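Local coordinates for protein FACT-Spt16 (Cicer arietinum, PDB 5CE6) that probably acts as part of the FACT histone chaperone in transcription, with an N-terminal domain linked to binding of histones H3-H4, at residues A[34-39]-A[189-194]; A[46-51]-A[185-190]; A[205-210]-A[441-446]; A[322-327]-A[414-419]; A[329-334]-A[358-363]. All blocks are in the same frame, centred on the assembly; numbering follows the deposited sequence. Where two conformers were deposited one is given.

Contact 1: residues A[34-39]-A[189-194]; sequences KAFYSH and NGFSAL
Leu-194, His-39 and Phe-36 carry most of this helix-helix contact, in which helix 26-42 meets helix 188-196 in the N-terminal lobe. The two short segments run at 129° to each other with their axes 10.7 Å apart at closest, a spacing wide enough that the backbones do not meet each other and side chains bridge the distance. Leu-194 reaches across as a fork. With CG anti to the backbone N (chi1 -172°), its two methyls part over the other helix: CD2 lies 3.9 Å from CD1 of Phe-36, while CD1 settles near the carbonyl of Ala-35 and CB of His-39. A branched leucine suits this place because its two methyls can touch different residues at once. Further along the same side of the Phe-36 ring comes Phe-191, whose CE1 lies 4.0 Å from CE1 of Phe-36. Their planes are inclined by 33° and the centroids are 5.7 Å apart, an oblique pairing. His-39 leans across toward the start of helix 188-196. The CB of Ala-193 sits 3.6 Å from NE2 of His-39, and the backbone N of Leu-194 lies over one face of the imidazole. The small methyl of Ala-193 lets the histidine come this close. ND1 of His-39 finds its polar partner in NE1 of Trp-48, whose indole also meets the rings of Phe-36 and Phe-191. Between the two helical segments the chemistry is thus one of shape and apolar surface, and the direction of the imidazole is probably fixed in part by a third element, the loop that carries Trp-48, through the ND1 bond.

Contact 2: residues A[46-51]-A[185-190]; sequences DLWGSS and SDVANG
Trp-48 lies against Gly-190 where the Type I' turn 48-51 packs on the junction between strand 183-186, an outermost strand of the lobe's mixed sheet, and helix 188-196. From CB the chain turns so that CG is anti to the carbonyl carbon (chi1 -64°), which lays the ring over the first turn of the helix. CD2 and CE2 pass above CA of Gly-190, which makes a CH-pi contact 3.5 Å from the centroid of the six-membered ring and 13° off its normal. On one side of the six-membered ring CE3 presses on CB of Val-187 at 3.6 Å; CZ3 stays near CA of Gly-190, and CZ2 and CH2 reach its carbonyl carbon. NE1 is engaged by ND1 of His-39. Glycine suits position 190 because its bare CA lets the indole lie directly on the backbone. Gly-49 suits the turn in two ways: its phi is positive, a region that favours glycine, and having no side chain it can lie close against CB of Ser-185. Within the turn, Trp-48 O accepts from N of Ser-51; across the junction, the hydroxyl of Ser-185 donates to O of Gly-49 at 2.8 Å, in the carbonyl plane and on a lone pair.

Contact 3: residues A[205-210]-A[441-446]; sequences YIKRAA and DVVTSI
Helix 200-230 of the M24 metallopeptidase-like domain, the fold often called pita-bread, packs here against the chain leaving strand 440-442, an outermost strand of an antiparallel sheet. The contact centres on Val-443, inside the Type I turn from Val-442 to Ser-445, and the valine presents one methyl to each of two helix residues three positions apart, on the same side of the helix. CG2 of Val-443 meets CB of Ala-210 at 3.6 Å, while CG1 lies 3.8 Å from CG of Lys-207. Torsion about CA-CB (chi1 -71°) sets this division, placing CG1 opposite the carbonyl carbon and CG2 between the two backbone arms. Alanine fits position 210 because its short side chain lets the turn come close, and CG2 of Thr-444 rests on the same methyl at 3.9 Å. The hydroxyl of Thr-444 faces the other way, bonded to Asp-431 and Thr-432, so the residue offers carbon to the helix and oxygen to the sheet. Lys-207 runs out extended past Val-443, its aliphatic part covering the valine and its amino group ending 4.2 Å from OD2 of Asp-441. That distance is beyond a salt bridge, and the attraction is likely to be modest; OD1 of Asp-441 is paired with Lys-439. A water joins the two backbones, donating to O of Lys-207 and to O of Val-443, each at 2.9 Å.

Contact 4: residues A[322-327]-A[414-419]; sequences DPIQSK and HCENSK
CG of Asp-322 stands between the backbone N and the carbonyl carbon (chi1 73°), which folds the carboxylate back over the start of helix 323-342 as the N-cap of a capping box and also turns it to face Glu-416. OD1 serves the helix, accepting from N of Gln-325 at 2.8 Å in a nearly straight bond (174°) and more weakly from N of Ile-324. In return OE1 of Gln-325 accepts from N of Asp-322, which closes the box. OD2 serves the loop 414-419: N of Glu-416 donates to it at 2.8 Å, coming from above the carboxylate plane. Aspartate suits the place because its short arm carries two acceptors, one for each element. The helix start would probably favour its negative charge. Packing flanks these bonds. CG2 of Ile-324 lies 3.6 Å from O of His-414, and the extended side chain of Glu-416 brings OE2 to CD of Pro-323. NE2 of Gln-325 bonds to O of Ala-295, a residue of the potassium site with Ser-420 and Asn-422, which places the capping box beside the bound ion. A water spans the gap as well, donating to OD2 of Asp-322 at 2.8 Å and accepting from N of Asn-417 at 3.0 Å.

Contact 5: residues A[329-334]-A[358-363]; sequences YEVLLK and SVVEKD
Lys-334 and Asp-363 form the salt bridge of this contact, with NZ of Lys-334 2.8 Å from OD2 of Asp-363. The bond uses the syn lone pair of OD2, on the side of the other carboxylate oxygen. Lysine is suited to the task by its length: fully extended, with CG anti to the backbone N (chi1 -177°), it spans the groove between the helices and crosses the aspartate at about a right angle. Its methylene carbons are not idle on the way. CG of Lys-334 lies 3.8 Å from CG1 of Val-359, so the valine packs under the aliphatic part of the chain while the amino group stays toward the surface. Deeper in, Val-331 fills the middle of the contact. One methyl, CG1, meets CG2 of Val-360 at 3.9 Å, and the other, CG2, touches CB of Asp-363 at 4.1 Å. Valines suit this line because they are compact enough for the segments' axes to approach to 9.3 Å. Val-331 and Val-360 both reach Phe-410 of strand 403-414, which extends the apolar layer down to the sheet. The segments run at 147°, roughly antiparallel. Helices 323-342 and 349-363, successive in the chain and lying side by side on a curved antiparallel sheet, form a helical layer of the kind that covers the sheet in the pita-bread fold of the M24 family.

How the contacts relate
Contacts 1 and 2 touch and share helix 188-196 in the N-terminal lobe; the indole of contact 2 bridges them, and contact 2 is the more buried. Contacts 3, 4 and 5 belong to the metallopeptidase-like domain. Contact 3 lies nearest the chain's centre and joins helix to sheet edge by methyls and a water. Contacts 4 and 5 both use helix 323-342, the first at its capped start, the second along its side, and lie toward the periphery. Chemistry follows place: aromatic and apolar surfaces dominate contact 1, glycine-permitted close packing contact 2, backbone capping contact 4, and a surface salt bridge over valines contact 5.

Contact 1: residues A[34-39]-A[189-194]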
# COMPACT_ATOMS: atom_id res chain seq x y z
N LYS A 34 -22.68 -5.70 0.55
CA LYS A 34 -23.35 -5.92 1.83
C LYS A 34 -22.45 -5.50 2.99
O LYS A 34 -22.89 -4.80 3.90
CB LYS A 34 -23.73 -7.39 1.97
CG LYS A 34 -24.80 -7.67 3.01
CD LYS A 34 -25.85 -8.63 2.45
CE LYS A 34 -25.20 -9.72 1.61
NZ LYS A 34 -26.20 -10.48 0.81
N ALA A 35 -21.19 -5.93 2.93
CA ALA A 35 -20.21 -5.58 3.96
C ALA A 35 -20.08 -4.07 4.09
O ALA A 35 -20.08 -3.53 5.19
CB ALA A 35 -18.86 -6.21 3.64
N PHE A 36 -19.99 -3.39 2.94
CA PHE A 36 -19.92 -1.93 2.89
C PHE A 36 -21.17 -1.28 3.52
O PHE A 36 -21.05 -0.47 4.44
CB PHE A 36 -19.74 -1.49 1.42
CG PHE A 36 -19.76 -0.00 1.20
CD1 PHE A 36 -19.29 0.88 2.17
CD2 PHE A 36 -20.26 0.52 0.02
CE1 PHE A 36 -19.31 2.25 1.95
CE2 PHE A 36 -20.27 1.89 -0.21
CZ PHE A 36 -19.80 2.75 0.76
N TYR A 37 -22.36 -1.62 3.03
CA TYR A 37 -23.58 -1.01 3.56
C TYR A 37 -23.78 -1.30 5.06
O TYR A 37 -24.26 -0.43 5.80
CB TYR A 37 -24.82 -1.42 2.76
CG TYR A 37 -25.10 -0.48 1.61
CD1 TYR A 37 -24.23 -0.39 0.53
CD2 TYR A 37 -26.22 0.33 1.63
CE1 TYR A 37 -24.48 0.48 -0.51
CE2 TYR A 37 -26.48 1.21 0.58
CZ TYR A 37 -25.60 1.28 -0.48
OH TYR A 37 -25.84 2.14 -1.53
N SER A 38 -23.42 -2.50 5.49
CA SER A 38 -23.50 -2.86 6.90
C SER A 38 -22.57 -2.00 7.76
O SER A 38 -22.99 -1.45 8.78
CB SER A 38 -23.15 -4.34 7.09
OG SER A 38 -24.21 -5.16 6.64
N HIS A 39 -21.32 -1.89 7.33
CA HIS A 39 -20.29 -1.17 8.07
C HIS A 39 -20.66 0.30 8.11
O HIS A 39 -20.57 0.96 9.16
CB HIS A 39 -18.93 -1.37 7.40
CG HIS A 39 -17.77 -0.96 8.25
ND1 HIS A 39 -17.39 0.35 8.40
CD2 HIS A 39 -16.89 -1.70 8.97
CE1 HIS A 39 -16.33 0.41 9.19
NE2 HIS A 39 -16.01 -0.82 9.55
N ASN A 189 -11.48 7.17 6.80
CA ASN A 189 -11.34 6.26 7.93
C ASN A 189 -12.36 5.13 7.87
O ASN A 189 -12.14 4.05 8.43
CB ASN A 189 -11.46 7.01 9.26
CG ASN A 189 -10.30 7.97 9.49
OD1 ASN A 189 -9.23 7.80 8.91
ND2 ASN A 189 -10.52 8.97 10.34
N GLY A 190 -13.47 5.37 7.19
CA GLY A 190 -14.46 4.33 7.03
C GLY A 190 -13.95 3.27 6.08
O GLY A 190 -13.99 2.08 6.36
N PHE A 191 -13.46 3.72 4.92
CA PHE A 191 -12.88 2.80 3.95
C PHE A 191 -11.66 2.06 4.52
O PHE A 191 -11.49 0.87 4.26
CB PHE A 191 -12.52 3.54 2.67
CG PHE A 191 -13.72 3.90 1.84
CD1 PHE A 191 -14.58 2.91 1.39
CD2 PHE A 191 -13.99 5.23 1.53
CE1 PHE A 191 -15.69 3.24 0.63
CE2 PHE A 191 -15.10 5.56 0.78
CZ PHE A 191 -15.95 4.56 0.32
N SER A 192 -10.85 2.76 5.30
CA SER A 192 -9.68 2.15 5.95
C SER A 192 -10.08 0.98 6.85
O SER A 192 -9.47 -0.09 6.81
CB SER A 192 -8.91 3.19 6.76
OG SER A 192 -7.88 2.58 7.52
N ALA A 193 -11.12 1.18 7.65
CA ALA A 193 -11.65 0.12 8.51
C ALA A 193 -12.21 -1.02 7.66
O ALA A 193 -11.99 -2.19 7.94
CB ALA A 193 -12.72 0.68 9.44
N LEU A 194 -12.94 -0.66 6.61
CA LEU A 194 -13.54 -1.63 5.72
C LEU A 194 -12.50 -2.53 5.04
O LEU A 194 -12.70 -3.74 4.93
CB LEU A 194 -14.37 -0.91 4.64
CG LEU A 194 -15.23 -1.79 3.74
CD1 LEU A 194 -16.27 -2.55 4.55
CD2 LEU A 194 -15.91 -0.90 2.70

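Contact 2: residues A[46-51]-A[185-190]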
# COMPACT_ATOMS: atom_id res chain seq x y z
N ASP A 46 -19.38 7.37 13.67
CA ASP A 46 -18.04 7.19 14.21
C ASP A 46 -16.95 7.19 13.13
O ASP A 46 -15.87 7.75 13.33
CB ASP A 46 -17.99 5.88 15.01
CG ASP A 46 -16.96 5.92 16.11
OD1 ASP A 46 -16.49 7.02 16.47
OD2 ASP A 46 -16.63 4.83 16.64
N LEU A 47 -17.24 6.56 12.00
CA LEU A 47 -16.25 6.37 10.95
C LEU A 47 -16.69 6.94 9.61
O LEU A 47 -15.85 7.22 8.75
CB LEU A 47 -15.94 4.88 10.79
CG LEU A 47 -15.25 4.21 11.97
CD1 LEU A 47 -14.93 2.77 11.63
CD2 LEU A 47 -13.99 4.97 12.33
N TRP A 48 -17.99 7.10 9.43
CA TRP A 48 -18.51 7.52 8.12
C TRP A 48 -19.08 8.94 8.12
O TRP A 48 -19.91 9.28 7.28
CB TRP A 48 -19.54 6.52 7.61
CG TRP A 48 -18.96 5.17 7.36
CD1 TRP A 48 -19.00 4.09 8.19
CD2 TRP A 48 -18.22 4.75 6.20
NE1 TRP A 48 -18.34 3.03 7.63
CE2 TRP A 48 -17.86 3.40 6.40
CE3 TRP A 48 -17.83 5.38 5.01
CZ2 TRP A 48 -17.13 2.67 5.46
CZ3 TRP A 48 -17.09 4.66 4.08
CH2 TRP A 48 -16.76 3.31 4.31
N GLY A 49 -18.61 9.76 9.06
CA GLY A 49 -18.96 11.17 9.12
C GLY A 49 -20.44 11.51 9.06
O GLY A 49 -20.81 12.55 8.51
N SER A 50 -21.28 10.64 9.62
CA SER A 50 -22.74 10.81 9.62
C SER A 50 -23.34 10.95 8.22
O SER A 50 -24.37 11.61 8.04
CB SER A 50 -23.14 12.01 10.49
OG SER A 50 -22.92 11.74 11.86
N SER A 51 -22.70 10.34 7.23
CA SER A 51 -23.11 10.53 5.84
C SER A 51 -24.37 9.76 5.44
O SER A 51 -24.56 8.60 5.83
CB SER A 51 -21.96 10.18 4.89
OG SER A 51 -21.45 8.89 5.16
N SER A 185 -18.40 15.27 4.48
CA SER A 185 -17.61 14.60 5.51
C SER A 185 -16.52 13.70 4.93
O SER A 185 -16.76 12.97 3.97
CB SER A 185 -18.51 13.75 6.42
OG SER A 185 -19.41 14.56 7.14
N ASP A 186 -15.33 13.75 5.51
CA ASP A 186 -14.26 12.84 5.12
C ASP A 186 -14.63 11.46 5.62
O ASP A 186 -14.98 11.29 6.79
CB ASP A 186 -12.92 13.29 5.71
CG ASP A 186 -11.74 12.46 5.23
OD1 ASP A 186 -11.90 11.65 4.30
OD2 ASP A 186 -10.64 12.62 5.79
N VAL A 187 -14.59 10.47 4.73
CA VAL A 187 -14.89 9.10 5.12
C VAL A 187 -13.72 8.15 4.87
O VAL A 187 -13.89 6.93 4.81
CB VAL A 187 -16.17 8.56 4.44
CG1 VAL A 187 -17.37 9.34 4.91
CG2 VAL A 187 -16.05 8.62 2.92
N ALA A 188 -12.52 8.70 4.72
CA ALA A 188 -11.34 7.86 4.48
C ALA A 188 -11.17 6.80 5.56
O ALA A 188 -10.77 5.66 5.28
CB ALA A 188 -10.09 8.71 4.34
N ASN A 189 -11.48 7.17 6.80
CA ASN A 189 -11.34 6.26 7.93
C ASN A 189 -12.36 5.13 7.87
O ASN A 189 -12.14 4.05 8.43
CB ASN A 189 -11.46 7.01 9.26
CG ASN A 189 -10.30 7.97 9.49
OD1 ASN A 189 -9.23 7.80 8.91
ND2 ASN A 189 -10.52 8.97 10.34
N GLY A 190 -13.47 5.37 7.19
CA GLY A 190 -14.46 4.33 7.03
C GLY A 190 -13.95 3.27 6.08
O GLY A 190 -13.99 2.08 6.36

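Contact 3: residues A[205-210]-A[441-446]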
# COMPACT_ATOMS: atom_id res chain seq x y z
N TYR A 205 -4.03 -13.86 -2.35
CA TYR A 205 -3.41 -12.99 -3.36
C TYR A 205 -2.20 -12.24 -2.80
O TYR A 205 -1.19 -12.10 -3.50
CB TYR A 205 -4.44 -12.01 -3.95
CG TYR A 205 -5.62 -12.72 -4.59
CD1 TYR A 205 -5.50 -14.03 -5.06
CD2 TYR A 205 -6.84 -12.08 -4.73
CE1 TYR A 205 -6.57 -14.69 -5.64
CE2 TYR A 205 -7.93 -12.74 -5.32
CZ TYR A 205 -7.78 -14.04 -5.77
OH TYR A 205 -8.84 -14.71 -6.35
N ILE A 206 -2.28 -11.78 -1.56
CA ILE A 206 -1.14 -11.11 -0.92
C ILE A 206 0.03 -12.09 -0.74
O ILE A 206 1.19 -11.73 -0.97
CB ILE A 206 -1.55 -10.48 0.43
CG1 ILE A 206 -2.57 -9.35 0.18
CG2 ILE A 206 -0.32 -9.96 1.20
CD1 ILE A 206 -3.23 -8.78 1.44
N LYS A 207 -0.26 -13.31 -0.33
CA LYS A 207 0.79 -14.32 -0.19
C LYS A 207 1.43 -14.63 -1.54
O LYS A 207 2.65 -14.79 -1.62
CB LYS A 207 0.25 -15.61 0.42
CG LYS A 207 -0.15 -15.48 1.87
CD LYS A 207 -0.74 -16.80 2.37
CE LYS A 207 -0.87 -16.85 3.88
NZ LYS A 207 -1.41 -18.18 4.32
N ARG A 208 0.62 -14.74 -2.60
CA ARG A 208 1.16 -14.95 -3.94
C ARG A 208 2.09 -13.80 -4.31
O ARG A 208 3.19 -14.02 -4.79
CB ARG A 208 0.04 -15.07 -4.99
CG ARG A 208 -0.95 -16.21 -4.74
CD ARG A 208 -0.37 -17.59 -5.07
NE ARG A 208 -1.31 -18.67 -4.77
CZ ARG A 208 -1.24 -19.45 -3.69
NH1 ARG A 208 -0.27 -19.26 -2.81
NH2 ARG A 208 -2.15 -20.40 -3.49
N ALA A 209 1.63 -12.57 -4.08
CA ALA A 209 2.41 -11.37 -4.36
C ALA A 209 3.71 -11.40 -3.57
O ALA A 209 4.79 -11.17 -4.12
CB ALA A 209 1.62 -10.13 -4.03
N ALA A 210 3.60 -11.68 -2.27
CA ALA A 210 4.77 -11.72 -1.39
C ALA A 210 5.76 -12.82 -1.75
O ALA A 210 6.97 -12.64 -1.58
CB ALA A 210 4.33 -11.85 0.06
N ASP A 441 2.18 -14.60 10.28
CA ASP A 441 2.94 -15.19 9.18
C ASP A 441 3.79 -14.15 8.49
O ASP A 441 3.26 -13.17 7.97
CB ASP A 441 1.99 -15.80 8.14
CG ASP A 441 1.18 -16.95 8.69
OD1 ASP A 441 1.61 -17.55 9.70
OD2 ASP A 441 0.12 -17.26 8.10
N VAL A 442 5.10 -14.35 8.46
CA VAL A 442 5.97 -13.45 7.69
C VAL A 442 6.07 -14.06 6.30
O VAL A 442 6.76 -15.05 6.11
CB VAL A 442 7.36 -13.32 8.30
CG1 VAL A 442 8.22 -12.38 7.44
CG2 VAL A 442 7.28 -12.78 9.72
N VAL A 443 5.35 -13.49 5.34
CA VAL A 443 5.19 -14.15 4.05
C VAL A 443 6.27 -13.76 3.04
O VAL A 443 6.29 -14.24 1.91
CB VAL A 443 3.77 -13.98 3.45
CG1 VAL A 443 2.76 -14.80 4.24
CG2 VAL A 443 3.36 -12.52 3.41
N THR A 444 7.19 -12.89 3.47
CA THR A 444 8.38 -12.58 2.68
C THR A 444 9.63 -13.17 3.33
O THR A 444 10.73 -12.63 3.17
CB THR A 444 8.58 -11.06 2.58
OG1 THR A 444 8.40 -10.48 3.88
CG2 THR A 444 7.56 -10.44 1.63
N SER A 445 9.47 -14.25 4.07
CA SER A 445 10.62 -14.92 4.67
C SER A 445 11.45 -15.61 3.58
O SER A 445 10.96 -16.52 2.91
CB SER A 445 10.15 -15.95 5.71
OG SER A 445 11.23 -16.36 6.53
N ILE A 446 12.69 -15.17 3.39
CA ILE A 446 13.52 -15.69 2.29
C ILE A 446 14.89 -16.16 2.74
O ILE A 446 15.77 -16.43 1.91
CB ILE A 446 13.72 -14.65 1.19
CG1 ILE A 446 14.32 -13.37 1.75
CG2 ILE A 446 12.41 -14.37 0.48
CD1 ILE A 446 14.68 -12.35 0.67
O HOH W 1 4.27 -15.86 0.53

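Contact 4: residues A[322-327]-A[414-419]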
# COMPACT_ATOMS: atom_id res chain seq x y z
N ASP A 322 31.71 -1.34 8.94
CA ASP A 322 32.46 -0.90 10.11
C ASP A 322 31.68 -1.26 11.38
O ASP A 322 30.55 -1.75 11.28
CB ASP A 322 32.86 0.59 9.99
CG ASP A 322 31.71 1.56 10.19
OD1 ASP A 322 30.72 1.26 10.89
OD2 ASP A 322 31.81 2.68 9.64
N PRO A 323 32.28 -1.07 12.56
CA PRO A 323 31.57 -1.53 13.76
C PRO A 323 30.23 -0.85 14.03
O PRO A 323 29.35 -1.49 14.63
CB PRO A 323 32.56 -1.20 14.88
CG PRO A 323 33.87 -1.31 14.23
CD PRO A 323 33.69 -0.74 12.87
N ILE A 324 30.07 0.40 13.60
CA ILE A 324 28.84 1.13 13.88
C ILE A 324 27.75 0.63 12.93
O ILE A 324 26.61 0.41 13.34
CB ILE A 324 29.04 2.64 13.72
CG1 ILE A 324 30.11 3.13 14.69
CG2 ILE A 324 27.73 3.38 13.95
CD1 ILE A 324 30.37 4.62 14.65
N GLN A 325 28.12 0.46 11.67
CA GLN A 325 27.18 -0.05 10.66
C GLN A 325 26.71 -1.45 11.05
O GLN A 325 25.54 -1.78 10.90
CB GLN A 325 27.82 -0.07 9.28
CG GLN A 325 28.15 1.32 8.69
CD GLN A 325 29.06 1.25 7.49
OE1 GLN A 325 29.88 0.33 7.36
NE2 GLN A 325 28.95 2.23 6.59
N SER A 326 27.63 -2.27 11.56
CA SER A 326 27.32 -3.64 11.93
C SER A 326 26.39 -3.67 13.12
O SER A 326 25.38 -4.39 13.11
CB SER A 326 28.61 -4.40 12.29
OG SER A 326 29.47 -4.50 11.18
N LYS A 327 26.74 -2.92 14.16
CA LYS A 327 25.91 -2.84 15.36
C LYS A 327 24.52 -2.31 15.02
O LYS A 327 23.51 -2.88 15.45
CB LYS A 327 26.55 -1.94 16.42
CG LYS A 327 25.64 -1.76 17.65
CD LYS A 327 26.24 -0.84 18.71
CE LYS A 327 25.25 -0.67 19.87
NZ LYS A 327 25.73 0.26 20.94
N HIS A 414 25.83 8.00 11.55
CA HIS A 414 27.17 8.34 11.10
C HIS A 414 28.10 7.14 11.23
O HIS A 414 28.18 6.53 12.30
CB HIS A 414 27.71 9.54 11.89
CG HIS A 414 27.03 10.82 11.55
ND1 HIS A 414 27.72 11.93 11.09
CD2 HIS A 414 25.72 11.18 11.58
CE1 HIS A 414 26.87 12.91 10.87
NE2 HIS A 414 25.65 12.48 11.16
N CYS A 415 28.79 6.79 10.15
CA CYS A 415 29.70 5.66 10.16
C CYS A 415 30.99 6.04 10.87
O CYS A 415 31.22 7.20 11.21
CB CYS A 415 29.99 5.14 8.74
SG CYS A 415 31.06 6.18 7.74
N GLU A 416 31.84 5.05 11.08
CA GLU A 416 33.07 5.27 11.83
C GLU A 416 34.03 6.20 11.12
O GLU A 416 34.42 7.24 11.67
CB GLU A 416 33.73 3.93 12.16
CG GLU A 416 35.00 4.09 12.96
CD GLU A 416 35.34 2.84 13.74
OE1 GLU A 416 36.48 2.37 13.60
OE2 GLU A 416 34.45 2.33 14.47
N ASN A 417 34.45 5.84 9.92
CA ASN A 417 35.38 6.68 9.18
C ASN A 417 34.61 7.73 8.40
O ASN A 417 34.00 7.43 7.38
CB ASN A 417 36.25 5.87 8.23
CG ASN A 417 37.17 6.74 7.38
OD1 ASN A 417 37.62 7.80 7.82
ND2 ASN A 417 37.44 6.30 6.16
N SER A 418 34.66 8.97 8.87
CA SER A 418 33.84 10.03 8.30
C SER A 418 34.37 10.53 6.95
O SER A 418 33.72 11.31 6.26
CB SER A 418 33.68 11.18 9.30
OG SER A 418 34.94 11.60 9.80
N LYS A 419 35.56 10.06 6.56
CA LYS A 419 36.07 10.36 5.23
C LYS A 419 35.41 9.45 4.19
O LYS A 419 35.56 9.66 2.98
CB LYS A 419 37.59 10.23 5.18
O HOH W 2 33.99 3.55 8.08

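Contact 5: residues A[329-334]-A[358-363]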
# COMPACT_ATOMS: atom_id res chain seq x y z
N TYR A 329 22.90 -2.42 12.31
CA TYR A 329 22.10 -3.39 11.58
C TYR A 329 21.55 -4.45 12.52
O TYR A 329 20.37 -4.80 12.43
CB TYR A 329 22.87 -4.04 10.42
CG TYR A 329 21.99 -5.04 9.70
CD1 TYR A 329 22.00 -6.38 10.06
CD2 TYR A 329 21.11 -4.63 8.71
CE1 TYR A 329 21.19 -7.28 9.44
CE2 TYR A 329 20.27 -5.53 8.09
CZ TYR A 329 20.32 -6.85 8.46
OH TYR A 329 19.50 -7.75 7.85
N GLU A 330 22.38 -4.94 13.44
CA GLU A 330 21.94 -5.95 14.40
C GLU A 330 20.79 -5.41 15.24
O GLU A 330 19.79 -6.13 15.47
CB GLU A 330 23.10 -6.38 15.29
CG GLU A 330 24.19 -7.11 14.54
CD GLU A 330 25.23 -7.72 15.45
OE1 GLU A 330 25.31 -8.96 15.52
OE2 GLU A 330 25.97 -6.95 16.10
N VAL A 331 20.91 -4.15 15.66
CA VAL A 331 19.88 -3.51 16.47
C VAL A 331 18.59 -3.31 15.67
O VAL A 331 17.48 -3.57 16.16
CB VAL A 331 20.37 -2.18 17.05
CG1 VAL A 331 19.26 -1.47 17.81
CG2 VAL A 331 21.57 -2.42 17.97
N LEU A 332 18.73 -2.87 14.42
CA LEU A 332 17.56 -2.69 13.55
C LEU A 332 16.81 -4.00 13.36
O LEU A 332 15.58 -4.03 13.41
CB LEU A 332 17.97 -2.13 12.19
CG LEU A 332 16.77 -1.90 11.26
CD1 LEU A 332 15.89 -0.81 11.87
CD2 LEU A 332 17.24 -1.48 9.87
N LEU A 333 17.55 -5.08 13.12
CA LEU A 333 16.92 -6.39 12.96
C LEU A 333 16.13 -6.81 14.21
O LEU A 333 14.99 -7.29 14.11
CB LEU A 333 17.97 -7.44 12.58
CG LEU A 333 17.50 -8.90 12.50
CD1 LEU A 333 16.35 -9.05 11.51
CD2 LEU A 333 18.66 -9.78 12.10
N LYS A 334 16.74 -6.63 15.38
CA LYS A 334 16.09 -7.01 16.63
C LYS A 334 14.85 -6.14 16.86
O LYS A 334 13.82 -6.61 17.33
CB LYS A 334 17.10 -6.87 17.78
CG LYS A 334 16.61 -7.30 19.15
CD LYS A 334 17.76 -7.19 20.16
CE LYS A 334 17.30 -7.48 21.58
NZ LYS A 334 18.47 -7.44 22.51
N SER A 358 11.87 0.43 22.42
CA SER A 358 12.42 -0.17 23.64
C SER A 358 13.71 -0.95 23.36
O SER A 358 14.64 -0.95 24.17
CB SER A 358 11.39 -1.09 24.31
OG SER A 358 10.30 -0.34 24.82
N VAL A 359 13.74 -1.63 22.22
CA VAL A 359 14.92 -2.38 21.80
C VAL A 359 16.10 -1.44 21.56
O VAL A 359 17.21 -1.69 22.03
CB VAL A 359 14.63 -3.19 20.52
CG1 VAL A 359 15.93 -3.61 19.85
CG2 VAL A 359 13.78 -4.40 20.84
N VAL A 360 15.86 -0.37 20.81
CA VAL A 360 16.94 0.57 20.51
C VAL A 360 17.40 1.29 21.78
O VAL A 360 18.60 1.48 22.00
CB VAL A 360 16.53 1.57 19.40
CG1 VAL A 360 17.71 2.46 19.03
CG2 VAL A 360 16.06 0.81 18.16
N GLU A 361 16.45 1.65 22.65
CA GLU A 361 16.81 2.33 23.90
C GLU A 361 17.73 1.46 24.77
O GLU A 361 18.66 1.97 25.41
CB GLU A 361 15.55 2.73 24.68
CG GLU A 361 15.82 3.43 26.02
CD GLU A 361 16.45 4.81 25.87
OE1 GLU A 361 17.09 5.28 26.85
OE2 GLU A 361 16.31 5.43 24.79
N LYS A 362 17.48 0.16 24.77
CA LYS A 362 18.31 -0.77 25.54
C LYS A 362 19.69 -1.00 24.93
O LYS A 362 20.71 -0.92 25.61
CB LYS A 362 17.59 -2.12 25.74
CG LYS A 362 18.47 -3.19 26.39
CD LYS A 362 17.65 -4.38 26.89
CE LYS A 362 18.53 -5.48 27.46
NZ LYS A 362 19.45 -4.98 28.53
N ASP A 363 19.72 -1.30 23.63
CA ASP A 363 20.94 -1.78 22.98
C ASP A 363 21.79 -0.67 22.35
O ASP A 363 23.00 -0.82 22.21
CB ASP A 363 20.59 -2.84 21.93
CG ASP A 363 20.17 -4.17 22.54
OD1 ASP A 363 20.22 -4.33 23.78
OD2 ASP A 363 19.80 -5.07 21.76